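Local coordinates for protein 33 kDa chaperonin (Thermotoga maritima, PDB 1VQ0) that probably acts as a redox-regulated molecular chaperone that protects thermally unfolding and oxidatively damaged proteins from irreversible aggregation, at residues R25-A38 / L52-W65. Sequence-based numbering, arbitrary orientation.
With EDO (1,2-ethanediol), chain F.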
ATOM      1  N   ARG A  25       2.429  24.907  -0.235  1.00 32.38           N
ATOM      2  CA  ARG A  25       3.092  24.735  -1.521  1.00 32.98           C
ATOM      3  C   ARG A  25       2.034  24.656  -2.624  1.00 32.40           C
ATOM      4  O   ARG A  25       0.909  24.242  -2.389  1.00 30.32           O
ATOM      5  CB  ARG A  25       4.040  23.503  -1.521  1.00 32.09           C
ATOM      6  CG  ARG A  25       3.377  22.139  -1.546  1.00 34.57           C
ATOM      7  CD  ARG A  25       4.362  20.983  -1.309  1.00 31.90           C
ATOM      8  NE  ARG A  25       3.722  19.677  -1.424  1.00 33.86           N
ATOM      9  CZ  ARG A  25       4.294  18.512  -1.121  1.00 35.57           C
ATOM     10  NH1 ARG A  25       5.500  18.433  -0.578  1.00 35.34           N
ATOM     11  NH2 ARG A  25       3.652  17.402  -1.361  1.00 38.22           N
ATOM     12  N   PHE A  26       2.395  25.134  -3.813  1.00 32.61           N
ATOM     13  CA  PHE A  26       1.486  25.094  -4.947  1.00 31.54           C
ATOM     14  C   PHE A  26       2.245  24.715  -6.213  1.00 32.63           C
ATOM     15  O   PHE A  26       3.463  24.981  -6.326  1.00 33.83           O
ATOM     16  CB  PHE A  26       0.776  26.449  -5.166  1.00 31.66           C
ATOM     17  CG  PHE A  26       1.705  27.569  -5.532  1.00 30.84           C
ATOM     18  CD1 PHE A  26       2.153  27.713  -6.842  1.00 30.63           C
ATOM     19  CD2 PHE A  26       2.155  28.453  -4.564  1.00 32.12           C
ATOM     20  CE1 PHE A  26       3.051  28.700  -7.165  1.00 31.71           C
ATOM     21  CE2 PHE A  26       3.055  29.439  -4.875  1.00 31.01           C
ATOM     22  CZ  PHE A  26       3.504  29.552  -6.193  1.00 26.83           C
ATOM     23  N   SER A  27       1.460  24.246  -7.183  1.00 30.86           N
ATOM     24  CA  SER A  27       1.840  23.641  -8.457  1.00 32.35           C
ATOM     25  C   SER A  27       0.714  24.051  -9.388  1.00 31.32           C
ATOM     26  O   SER A  27      -0.452  23.916  -9.004  1.00 28.75           O
ATOM     27  CB  SER A  27       1.718  22.093  -8.311  1.00 32.58           C
ATOM     28  OG  SER A  27       2.653  21.487  -9.096  1.00 44.96           O
ATOM     29  N   ILE A  28       1.022  24.500 -10.599  1.00 31.58           N
ATOM     30  CA  ILE A  28      -0.006  24.722 -11.639  1.00 31.50           C
ATOM     31  C   ILE A  28       0.614  24.409 -13.008  1.00 30.93           C
ATOM     32  O   ILE A  28       1.772  24.736 -13.290  1.00 29.45           O
ATOM     33  CB  ILE A  28      -0.582  26.171 -11.591  1.00 31.81           C
ATOM     34  CG1 ILE A  28      -1.723  26.366 -12.581  1.00 30.53           C
ATOM     35  CG2 ILE A  28       0.521  27.211 -11.911  1.00 33.08           C
ATOM     36  CD1 ILE A  28      -2.640  27.571 -12.258  1.00 29.66           C
ATOM     37  N   VAL A  29      -0.139  23.726 -13.834  1.00 30.92           N
ATOM     38  CA  VAL A  29       0.451  23.079 -15.032  1.00 30.74           C
ATOM     39  C   VAL A  29      -0.481  23.298 -16.214  1.00 30.53           C
ATOM     40  O   VAL A  29      -1.698  23.264 -16.070  1.00 29.91           O
ATOM     41  CB  VAL A  29       0.805  21.576 -14.805  1.00 31.04           C
ATOM     42  CG1 VAL A  29      -0.438  20.665 -14.767  1.00 32.67           C
ATOM     43  CG2 VAL A  29       1.803  21.084 -15.853  1.00 31.18           C
ATOM     44  N   ARG A  30       0.115  23.626 -17.345  1.00 29.71           N
ATOM     45  CA  ARG A  30      -0.570  23.608 -18.624  1.00 31.61           C
ATOM     46  C   ARG A  30       0.175  22.609 -19.501  1.00 30.12           C
ATOM     47  O   ARG A  30       1.359  22.802 -19.827  1.00 27.54           O
ATOM     48  CB  ARG A  30      -0.504  24.976 -19.291  1.00 32.32           C
ATOM     49  CG  ARG A  30      -1.358  26.043 -18.621  1.00 39.54           C
ATOM     50  CD  ARG A  30      -2.713  26.219 -19.235  1.00 47.17           C
ATOM     51  NE  ARG A  30      -2.760  27.388 -20.108  1.00 52.64           N
ATOM     52  CZ  ARG A  30      -3.556  27.550 -21.161  1.00 56.66           C
ATOM     53  NH1 ARG A  30      -4.404  26.600 -21.551  1.00 53.98           N
ATOM     54  NH2 ARG A  30      -3.448  28.677 -21.874  1.00 59.45           N
ATOM     55  N   MET A  31      -0.521  21.579 -19.911  1.00 27.48           N
ATOM     56  CA  MET A  31       0.139  20.508 -20.595  1.00 30.03           C
ATOM     57  C   MET A  31      -0.689  19.778 -21.668  1.00 30.98           C
ATOM     58  O   MET A  31      -0.585  18.552 -21.805  1.00 30.43           O
ATOM     59  CB  MET A  31       0.700  19.528 -19.547  1.00 29.76           C
ATOM     60  CG  MET A  31      -0.342  18.929 -18.541  1.00 30.07           C
ATOM     61  SD  MET A  31       0.445  17.885 -17.312  1.00 34.05           S
ATOM     62  CE  MET A  31       0.461  16.424 -18.219  1.00 24.90           C
ATOM     63  N   ARG A  32      -1.445  20.539 -22.447  1.00 33.28           N
ATOM     64  CA  ARG A  32      -2.173  19.973 -23.567  1.00 36.02           C
ATOM     65  C   ARG A  32      -1.306  19.165 -24.526  1.00 35.92           C
ATOM     66  O   ARG A  32      -1.744  18.091 -24.993  1.00 37.26           O
ATOM     67  CB  ARG A  32      -3.034  20.999 -24.295  1.00 36.89           C
ATOM     68  CG  ARG A  32      -2.378  21.918 -25.172  1.00 41.05           C
ATOM     69  CD  ARG A  32      -3.357  22.590 -26.096  1.00 41.45           C
ATOM     70  NE  ARG A  32      -2.693  23.501 -27.016  1.00 45.60           N
ATOM     71  CZ  ARG A  32      -3.318  24.394 -27.770  1.00 48.58           C
ATOM     72  NH1 ARG A  32      -4.646  24.524 -27.751  1.00 50.71           N
ATOM     73  NH2 ARG A  32      -2.613  25.174 -28.557  1.00 52.20           N
ATOM     74  N   GLU A  33      -0.090  19.630 -24.782  1.00 34.18           N
ATOM     75  CA  GLU A  33       0.815  18.922 -25.685  1.00 34.70           C
ATOM     76  C   GLU A  33       1.162  17.516 -25.193  1.00 32.67           C
ATOM     77  O   GLU A  33       1.220  16.573 -25.961  1.00 33.00           O
ATOM     78  CB  GLU A  33       2.119  19.720 -25.843  1.00 36.39           C
ATOM     79  CG  GLU A  33       2.008  20.815 -26.886  1.00 44.27           C
ATOM     80  CD  GLU A  33       3.361  21.408 -27.298  1.00 55.48           C
ATOM     81  OE1 GLU A  33       4.361  20.649 -27.420  1.00 59.81           O
ATOM     82  OE2 GLU A  33       3.407  22.646 -27.527  1.00 61.17           O
ATOM     83  N   VAL A  34       1.352  17.392 -23.885  1.00 30.41           N
ATOM     84  CA  VAL A  34       1.675  16.143 -23.262  1.00 29.80           C
ATOM     85  C   VAL A  34       0.490  15.154 -23.370  1.00 30.54           C
ATOM     86  O   VAL A  34       0.663  14.002 -23.757  1.00 31.61           O
ATOM     87  CB  VAL A  34       2.025  16.379 -21.789  1.00 27.52           C
ATOM     88  CG1 VAL A  34       2.321  15.075 -21.129  1.00 27.30           C
ATOM     89  CG2 VAL A  34       3.214  17.245 -21.672  1.00 27.12           C
ATOM     90  N   VAL A  35      -0.707  15.642 -23.034  1.00 30.36           N
ATOM     91  CA  VAL A  35      -1.903  14.834 -23.086  1.00 30.63           C
ATOM     92  C   VAL A  35      -2.263  14.529 -24.562  1.00 30.06           C
ATOM     93  O   VAL A  35      -2.738  13.424 -24.888  1.00 29.95           O
ATOM     94  CB  VAL A  35      -3.052  15.478 -22.248  1.00 29.55           C
ATOM     95  CG1 VAL A  35      -4.286  14.688 -22.330  1.00 25.10           C
ATOM     96  CG2 VAL A  35      -2.645  15.568 -20.814  1.00 32.28           C
ATOM     97  N   GLU A  36      -2.014  15.490 -25.454  1.00 30.06           N
ATOM     98  CA  GLU A  36      -2.207  15.196 -26.891  1.00 30.82           C
ATOM     99  C   GLU A  36      -1.322  14.034 -27.376  1.00 30.88           C
ATOM    100  O   GLU A  36      -1.771  13.192 -28.125  1.00 31.49           O
ATOM    101  CB  GLU A  36      -2.000  16.430 -27.782  1.00 30.62           C
ATOM    102  CG  GLU A  36      -2.225  16.155 -29.283  1.00 32.24           C
ATOM    103  CD  GLU A  36      -3.662  15.783 -29.686  1.00 33.86           C
ATOM    104  OE1 GLU A  36      -4.557  15.866 -28.829  1.00 31.10           O
ATOM    105  OE2 GLU A  36      -3.909  15.418 -30.866  1.00 35.02           O
ATOM    106  N   GLU A  37      -0.071  14.001 -26.949  1.00 31.26           N
ATOM    107  CA  GLU A  37       0.856  12.935 -27.356  1.00 31.37           C
ATOM    108  C   GLU A  37       0.442  11.551 -26.817  1.00 30.60           C
ATOM    109  O   GLU A  37       0.544  10.566 -27.507  1.00 31.24           O
ATOM    110  CB  GLU A  37       2.312  13.321 -26.990  1.00 31.29           C
ATOM    111  CG  GLU A  37       3.283  12.144 -26.948  1.00 32.51           C
ATOM    112  CD  GLU A  37       4.751  12.539 -26.903  1.00 30.08           C
ATOM    113  OE1 GLU A  37       5.056  13.726 -26.874  1.00 32.60           O
ATOM    114  OE2 GLU A  37       5.598  11.639 -26.880  1.00 29.63           O
ATOM    115  N   ALA A  38      -0.040  11.496 -25.577  1.00 30.89           N
ATOM    116  CA  ALA A  38      -0.554  10.269 -24.988  1.00 30.67           C
ATOM    117  C   ALA A  38      -1.719   9.745 -25.832  1.00 31.62           C
ATOM    118  O   ALA A  38      -1.821   8.527 -26.068  1.00 32.86           O
ATOM    119  CB  ALA A  38      -1.046  10.520 -23.517  1.00 29.91           C
ATOM    120  N   LEU A  52      -7.163   9.322 -18.629  1.00 32.80           N
ATOM    121  CA  LEU A  52      -5.709   9.331 -18.594  1.00 32.07           C
ATOM    122  C   LEU A  52      -5.102  10.737 -18.436  1.00 32.64           C
ATOM    123  O   LEU A  52      -4.149  10.902 -17.716  1.00 33.62           O
ATOM    124  CB  LEU A  52      -5.126   8.605 -19.784  1.00 31.82           C
ATOM    125  CG  LEU A  52      -3.588   8.392 -19.799  1.00 31.35           C
ATOM    126  CD1 LEU A  52      -3.063   7.798 -18.488  1.00 29.29           C
ATOM    127  CD2 LEU A  52      -3.109   7.534 -20.951  1.00 27.96           C
ATOM    128  N   GLY A  53      -5.658  11.724 -19.135  1.00 32.36           N
ATOM    129  CA  GLY A  53      -5.177  13.088 -19.063  1.00 31.00           C
ATOM    130  C   GLY A  53      -5.237  13.627 -17.638  1.00 31.62           C
ATOM    131  O   GLY A  53      -4.298  14.228 -17.142  1.00 33.63           O
ATOM    132  N   ARG A  54      -6.333  13.386 -16.960  1.00 30.83           N
ATOM    133  CA  ARG A  54      -6.467  13.860 -15.624  1.00 31.57           C
ATOM    134  C   ARG A  54      -5.432  13.234 -14.704  1.00 32.50           C
ATOM    135  O   ARG A  54      -4.874  13.922 -13.813  1.00 32.97           O
ATOM    136  CB  ARG A  54      -7.822  13.542 -15.065  1.00 32.18           C
ATOM    137  CG  ARG A  54      -8.992  14.429 -15.570  1.00 35.76           C
ATOM    138  CD  ARG A  54     -10.231  14.301 -14.648  1.00 33.98           C
ATOM    139  NE  ARG A  54     -11.428  14.826 -15.283  1.00 37.33           N
ATOM    140  CZ  ARG A  54     -12.653  14.732 -14.769  1.00 37.73           C
ATOM    141  NH1 ARG A  54     -12.841  14.138 -13.611  1.00 39.68           N
ATOM    142  NH2 ARG A  54     -13.696  15.219 -15.416  1.00 29.19           N
ATOM    143  N   ALA A  55      -5.185  11.944 -14.942  1.00 32.03           N
ATOM    144  CA  ALA A  55      -4.241  11.182 -14.176  1.00 31.96           C
ATOM    145  C   ALA A  55      -2.784  11.666 -14.423  1.00 33.08           C
ATOM    146  O   ALA A  55      -2.053  11.883 -13.437  1.00 31.51           O
ATOM    147  CB  ALA A  55      -4.381   9.721 -14.442  1.00 31.39           C
ATOM    148  N   LEU A  56      -2.435  11.887 -15.715  1.00 30.65           N
ATOM    149  CA  LEU A  56      -1.160  12.492 -16.128  1.00 31.16           C
ATOM    150  C   LEU A  56      -0.975  13.881 -15.513  1.00 31.56           C
ATOM    151  O   LEU A  56       0.085  14.202 -15.044  1.00 30.41           O
ATOM    152  CB  LEU A  56      -1.046  12.604 -17.661  1.00 30.05           C
ATOM    153  CG  LEU A  56      -0.995  11.293 -18.419  1.00 33.21           C
ATOM    154  CD1 LEU A  56      -1.077  11.447 -19.968  1.00 27.99           C
ATOM    155  CD2 LEU A  56       0.302  10.575 -18.012  1.00 31.95           C
ATOM    156  N   ILE A  57      -2.017  14.697 -15.526  1.00 30.78           N
ATOM    157  CA  ILE A  57      -1.941  16.033 -14.886  1.00 30.88           C
ATOM    158  C   ILE A  57      -1.609  15.866 -13.385  1.00 32.26           C
ATOM    159  O   ILE A  57      -0.681  16.475 -12.881  1.00 31.77           O
ATOM    160  CB  ILE A  57      -3.240  16.821 -15.100  1.00 29.32           C
ATOM    161  CG1 ILE A  57      -3.398  17.139 -16.604  1.00 29.72           C
ATOM    162  CG2 ILE A  57      -3.278  18.112 -14.269  1.00 30.29           C
ATOM    163  CD1 ILE A  57      -4.845  17.418 -17.041  1.00 24.93           C
ATOM    164  N   GLY A  58      -2.377  15.016 -12.711  1.00 33.43           N
ATOM    165  CA  GLY A  58      -2.130  14.628 -11.313  1.00 32.90           C
ATOM    166  C   GLY A  58      -0.682  14.310 -11.047  1.00 33.82           C
ATOM    167  O   GLY A  58      -0.056  14.947 -10.223  1.00 33.95           O
ATOM    168  N   ALA A  59      -0.156  13.312 -11.747  1.00 35.07           N
ATOM    169  CA  ALA A  59       1.261  12.961 -11.676  1.00 34.49           C
ATOM    170  C   ALA A  59       2.244  14.176 -11.910  1.00 34.80           C
ATOM    171  O   ALA A  59       3.231  14.353 -11.173  1.00 36.42           O
ATOM    172  CB  ALA A  59       1.553  11.796 -12.616  1.00 32.76           C
ATOM    173  N   ALA A  60       1.957  14.984 -12.924  1.00 32.03           N
ATOM    174  CA  ALA A  60       2.750  16.168 -13.228  1.00 32.10           C
ATOM    175  C   ALA A  60       2.765  17.167 -12.106  1.00 32.01           C
ATOM    176  O   ALA A  60       3.782  17.757 -11.832  1.00 30.03           O
ATOM    177  CB  ALA A  60       2.244  16.844 -14.440  1.00 30.90           C
ATOM    178  N   LEU A  61       1.612  17.364 -11.479  1.00 31.97           N
ATOM    179  CA  LEU A  61       1.496  18.378 -10.431  1.00 32.10           C
ATOM    180  C   LEU A  61       2.381  18.132  -9.219  1.00 31.61           C
ATOM    181  O   LEU A  61       2.755  19.093  -8.513  1.00 32.56           O
ATOM    182  CB  LEU A  61       0.028  18.555 -10.010  1.00 31.98           C
ATOM    183  CG  LEU A  61      -0.827  19.334 -11.024  1.00 29.53           C
ATOM    184  CD1 LEU A  61      -2.280  19.233 -10.647  1.00 31.94           C
ATOM    185  CD2 LEU A  61      -0.490  20.786 -11.164  1.00 33.65           C
ATOM    186  N   VAL A  62       2.726  16.860  -8.964  1.00 31.80           N
ATOM    187  CA  VAL A  62       3.545  16.498  -7.780  1.00 30.70           C
ATOM    188  C   VAL A  62       5.023  16.479  -8.148  1.00 31.35           C
ATOM    189  O   VAL A  62       5.847  16.436  -7.255  1.00 32.62           O
ATOM    190  CB  VAL A  62       3.152  15.154  -7.097  1.00 31.02           C
ATOM    191  CG1 VAL A  62       1.651  15.151  -6.669  1.00 32.46           C
ATOM    192  CG2 VAL A  62       3.346  14.013  -8.042  1.00 29.05           C
ATOM    193  N   THR A  63       5.382  16.572  -9.442  1.00 31.97           N
ATOM    194  CA  THR A  63       6.842  16.514  -9.824  1.00 30.92           C
ATOM    195  C   THR A  63       7.804  17.412  -9.060  1.00 31.02           C
ATOM    196  O   THR A  63       8.923  16.974  -8.802  1.00 31.30           O
ATOM    197  CB  THR A  63       7.120  16.734 -11.312  1.00 31.20           C
ATOM    198  OG1 THR A  63       6.421  17.883 -11.792  1.00 27.67           O
ATOM    199  CG2 THR A  63       6.583  15.531 -12.159  1.00 30.12           C
ATOM    200  N   PRO A  64       7.436  18.661  -8.746  1.00 30.95           N
ATOM    201  CA  PRO A  64       8.409  19.585  -8.063  1.00 31.85           C
ATOM    202  C   PRO A  64       8.812  19.102  -6.699  1.00 30.63           C
ATOM    203  O   PRO A  64       9.764  19.591  -6.147  1.00 29.53           O
ATOM    204  CB  PRO A  64       7.608  20.870  -7.885  1.00 31.06           C
ATOM    205  CG  PRO A  64       6.504  20.740  -8.867  1.00 31.30           C
ATOM    206  CD  PRO A  64       6.153  19.326  -8.997  1.00 30.83           C
ATOM    207  N   TRP A  65       8.073  18.117  -6.182  1.00 31.01           N
ATOM    208  CA  TRP A  65       8.178  17.705  -4.782  1.00 31.98           C
ATOM    209  C   TRP A  65       8.691  16.307  -4.637  1.00 32.64           C
ATOM    210  O   TRP A  65       8.839  15.821  -3.538  1.00 32.27           O
ATOM    211  CB  TRP A  65       6.837  17.891  -4.069  1.00 31.45           C
ATOM    212  CG  TRP A  65       6.292  19.267  -4.264  1.00 34.15           C
ATOM    213  CD1 TRP A  65       6.995  20.469  -4.144  1.00 37.63           C
ATOM    214  CD2 TRP A  65       4.971  19.624  -4.651  1.00 31.18           C
ATOM    215  NE1 TRP A  65       6.169  21.522  -4.451  1.00 39.15           N
ATOM    216  CE2 TRP A  65       4.923  21.035  -4.755  1.00 36.25           C
ATOM    217  CE3 TRP A  65       3.815  18.903  -4.919  1.00 39.24           C
ATOM    218  CZ2 TRP A  65       3.766  21.718  -5.127  1.00 37.67           C
ATOM    219  CZ3 TRP A  65       2.634  19.593  -5.270  1.00 39.15           C
ATOM    220  CH2 TRP A  65       2.627  20.979  -5.358  1.00 36.03           C
TER
HETATM  221  C1  EDO F 303       4.722  12.851  -3.344  1.00 34.69           C
HETATM  222  O1  EDO F 303       3.813  11.948  -2.750  1.00 35.39           O
HETATM  223  C2  EDO F 303       5.486  13.796  -2.415  1.00 36.52           C
HETATM  224  O2  EDO F 303       4.660  14.587  -1.532  1.00 37.35           O
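Strand 25-30 and helix 52-62 run at 135° between their chain directions, their axes approaching to 8.1 Å, with Ser27 facing Leu61 and, beyond the strand, Val35 of helix 32-38 facing Gly53. At the Arg25 end the extended arginine side chain lies across one face of the Trp65 indole. Arg25 CD sits over the five-membered ring of Trp65, 3.5 Å from its centroid, a CH-pi contact, while the guanidinium continues flat over the indole, with the planes only 9° apart; CZ is off-centre, giving a cation-pi contact. Pro64 CB packs on the opposite indole face. Arg25 NH2 donates to O2 of a bound ethanediol and also bonds Gln186. Ser27 OG donates a very short hydrogen bond (2.5 Å) to Leu61 O, and Ser27 CB lies 3.3 Å from Trp65 CH2. An alanine in place of Trp65 would probably deprive the Arg25 guanidinium of its stacking surface, leaving its orientation to its hydrogen bonds alone, and open a gap beside Ser27.

Further along, the contact is apolar. Val29 CG1 reaches Leu61 CD2 at 3.6 Å and also touches Ile57 CG2. With CG between the backbone N and carbonyl carbon (chi1 57°) and a bend at chi3, Met31 brings SD to 3.5 Å from Ala60 CB. Val35 CG1 lies 3.7 Å from Gly53 CA, where a side-chain carbon would clash, and Ala38 CB meets Leu56 CD1. Strand 24-30 lies between strands 13-19 and 176-187 of the large mixed sheet; after helix 32-42 the chain returns as helix 46-62 to cover one side of it, whereas Phe26 and Ile28 pack against Leu223 of helix 219-227. The chemistry implies a greasy strand-helix interface, closed at one end by a partly exposed, stacked arginine and joined through the Ser27 hydrogen bond, whose length warrants caution.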